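Local structure of teichoic acid biosynthesis protein F (Staphylococcus epidermidis, 3L7I) at residues 354-359 / 384-389. The protein is a teichoic acid biosynthesis enzyme whose modelled part has the two-domain architecture of the GT-B glycosyltransferase clan. Numbering follows the deposited sequence.
Sequences TIVFES and RYIWSF
Strands 354-358 and 384-389 run parallel, their axes 4.7 Å apart at closest approach and inclined by 27°. Four backbone hydrogen bonds join them: Ile355 N to Arg384 O, Ile386 N to Ile355 O, Phe357 N to Ile386 O and Ser388 N to Phe357 O. Beyond the last, a water bridges Ser359 N, from which it accepts, and Ser388 O. On one face, Phe357 CB sits over the indole of Trp387, 3.4 Å from the centroid of its six-membered ring, in a CH-pi contact. The Phe357 ring is nearly parallel (20°) to the five-membered ring of Trp387 but slid so far that they barely overlap. Phe357 CE2 meets the edge of the Tyr385 ring, 3.8 Å from CD1, and Ile355 CD1 reaches CE1 of the same ring; helix 367-379 covers this face through Met376. On the other face, Ile386 CD1 touches Thr354 CG2 at 3.6 Å and lies over the guanidinium of Arg384, which is salt-bridged to Glu417 and Glu402. Glu358, with CG anti to the backbone N (chi1 -167°) and the chain extended beyond it, brings OE1 within 2.8 Å of Ser388 OG, which donates from above the carboxylate plane; Arg406 also pairs with OE1. With helix 367-379 these neighbouring strands form a beta-alpha-beta crossover in the seven-stranded parallel sheet, order 3-2-1-4-5-6-7, of a Rossmann-like GT-B domain.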
loop_
_atom_site.group_PDB
_atom_site.type_symbol
_atom_site.label_atom_id
_atom_site.label_comp_id
_atom_site.label_asym_id
_atom_site.label_seq_id
_atom_site.Cartn_x
_atom_site.Cartn_y
_atom_site.Cartn_z
ATOM N N THR A 354 -32.978 -8.420 19.390
ATOM C CA THR A 354 -31.783 -9.168 19.785
ATOM C C THR A 354 -31.180 -8.582 21.063
ATOM O O THR A 354 -30.970 -7.376 21.154
ATOM C CB THR A 354 -30.679 -9.167 18.662
ATOM O OG1 THR A 354 -31.062 -10.023 17.574
ATOM C CG2 THR A 354 -29.338 -9.648 19.209
ATOM N N ILE A 355 -30.874 -9.439 22.032
ATOM C CA ILE A 355 -30.238 -9.008 23.275
ATOM C C ILE A 355 -28.989 -9.862 23.601
ATOM O O ILE A 355 -29.047 -11.091 23.525
ATOM C CB ILE A 355 -31.264 -9.105 24.420
ATOM C CG1 ILE A 355 -32.576 -8.452 23.992
ATOM C CG2 ILE A 355 -30.739 -8.494 25.732
ATOM C CD1 ILE A 355 -33.743 -8.878 24.856
ATOM N N VAL A 356 -27.864 -9.224 23.938
ATOM C CA VAL A 356 -26.671 -9.964 24.399
ATOM C C VAL A 356 -26.466 -9.907 25.898
ATOM O O VAL A 356 -26.665 -8.861 26.511
ATOM C CB VAL A 356 -25.337 -9.456 23.795
ATOM C CG1 VAL A 356 -24.560 -10.576 23.144
ATOM C CG2 VAL A 356 -25.544 -8.277 22.854
ATOM N N PHE A 357 -26.013 -11.020 26.470
ATOM C CA PHE A 357 -25.687 -11.110 27.892
ATOM C C PHE A 357 -24.260 -11.576 28.071
ATOM O O PHE A 357 -23.769 -12.402 27.301
ATOM C CB PHE A 357 -26.610 -12.101 28.595
ATOM C CG PHE A 357 -28.033 -11.677 28.602
ATOM C CD1 PHE A 357 -28.646 -11.283 29.772
ATOM C CD2 PHE A 357 -28.754 -11.637 27.430
ATOM C CE1 PHE A 357 -29.969 -10.871 29.772
ATOM C CE2 PHE A 357 -30.069 -11.229 27.420
ATOM C CZ PHE A 357 -30.682 -10.848 28.595
ATOM N N GLU A 358 -23.590 -11.058 29.091
ATOM C CA GLU A 358 -22.277 -11.557 29.418
ATOM C C GLU A 358 -22.032 -11.223 30.857
ATOM O O GLU A 358 -22.233 -10.098 31.276
ATOM C CB GLU A 358 -21.251 -10.880 28.535
ATOM C CG GLU A 358 -19.874 -11.484 28.527
ATOM C CD GLU A 358 -18.880 -10.571 27.790
ATOM O OE1 GLU A 358 -18.075 -11.057 26.938
ATOM O OE2 GLU A 358 -18.929 -9.334 28.052
ATOM N N SER A 359 -21.643 -12.207 31.644
ATOM C CA SER A 359 -21.202 -11.890 32.992
ATOM C C SER A 359 -19.733 -12.184 33.185
ATOM O O SER A 359 -19.183 -13.114 32.599
ATOM C CB SER A 359 -22.026 -12.581 34.063
ATOM O OG SER A 359 -21.963 -13.974 33.935
ATOM N N ARG A 384 -34.583 -12.796 20.319
ATOM C CA ARG A 384 -33.336 -13.504 20.072
ATOM C C ARG A 384 -32.367 -13.270 21.245
ATOM O O ARG A 384 -31.803 -12.180 21.393
ATOM C CB ARG A 384 -32.704 -13.098 18.731
ATOM C CG ARG A 384 -31.474 -13.944 18.359
ATOM C CD ARG A 384 -31.191 -13.986 16.853
ATOM N NE ARG A 384 -30.170 -13.030 16.409
ATOM C CZ ARG A 384 -28.906 -13.354 16.120
ATOM N NH1 ARG A 384 -28.486 -14.615 16.232
ATOM N NH2 ARG A 384 -28.057 -12.412 15.725
ATOM N N TYR A 385 -32.196 -14.284 22.093
ATOM C CA TYR A 385 -31.240 -14.200 23.192
ATOM C C TYR A 385 -29.876 -14.803 22.836
ATOM O O TYR A 385 -29.782 -15.940 22.338
ATOM C CB TYR A 385 -31.814 -14.836 24.445
ATOM C CG TYR A 385 -33.050 -14.124 24.942
ATOM C CD1 TYR A 385 -32.953 -13.007 25.762
ATOM C CD2 TYR A 385 -34.315 -14.561 24.580
ATOM C CE1 TYR A 385 -34.084 -12.346 26.217
ATOM C CE2 TYR A 385 -35.454 -13.914 25.031
ATOM C CZ TYR A 385 -35.337 -12.804 25.848
ATOM O OH TYR A 385 -36.476 -12.157 26.292
ATOM N N ILE A 386 -28.822 -14.020 23.081
ATOM C CA ILE A 386 -27.459 -14.451 22.816
ATOM C C ILE A 386 -26.604 -14.319 24.073
ATOM O O ILE A 386 -26.640 -13.288 24.742
ATOM C CB ILE A 386 -26.856 -13.626 21.684
ATOM C CG1 ILE A 386 -27.705 -13.793 20.426
ATOM C CG2 ILE A 386 -25.449 -14.085 21.384
ATOM C CD1 ILE A 386 -27.466 -12.749 19.345
ATOM N N TRP A 387 -25.851 -15.365 24.413
ATOM C CA TRP A 387 -24.844 -15.289 25.490
ATOM C C TRP A 387 -23.396 -15.368 24.961
ATOM O O TRP A 387 -23.073 -16.167 24.079
ATOM C CB TRP A 387 -25.084 -16.372 26.544
ATOM C CG TRP A 387 -26.022 -15.937 27.645
ATOM C CD1 TRP A 387 -27.398 -15.926 27.615
ATOM C CD2 TRP A 387 -25.652 -15.453 28.933
ATOM N NE1 TRP A 387 -27.898 -15.456 28.805
ATOM C CE2 TRP A 387 -26.848 -15.155 29.629
ATOM C CE3 TRP A 387 -24.431 -15.253 29.572
ATOM C CZ2 TRP A 387 -26.848 -14.653 30.920
ATOM C CZ3 TRP A 387 -24.435 -14.763 30.855
ATOM C CH2 TRP A 387 -25.635 -14.467 31.517
ATOM N N SER A 388 -22.516 -14.535 25.502
ATOM C CA SER A 388 -21.125 -14.525 25.072
ATOM C C SER A 388 -20.257 -15.135 26.158
ATOM O O SER A 388 -20.408 -14.770 27.308
ATOM C CB SER A 388 -20.715 -13.090 24.788
ATOM O OG SER A 388 -19.374 -12.848 25.161
ATOM N N PHE A 389 -19.373 -16.068 25.801
ATOM C CA PHE A 389 -18.478 -16.764 26.756
ATOM C C PHE A 389 -17.055 -16.840 26.208
ATOM O O PHE A 389 -16.849 -16.646 25.017
ATOM C CB PHE A 389 -18.959 -18.207 27.025
ATOM C CG PHE A 389 -20.358 -18.288 27.553
ATOM C CD1 PHE A 389 -20.618 -18.092 28.893
ATOM C CD2 PHE A 389 -21.416 -18.536 26.702
ATOM C CE1 PHE A 389 -21.894 -18.148 29.381
ATOM C CE2 PHE A 389 -22.698 -18.586 27.188
ATOM C CZ PHE A 389 -22.934 -18.394 28.543
HETATM O O HOH W 1 -20.975 -14.486 30.083
#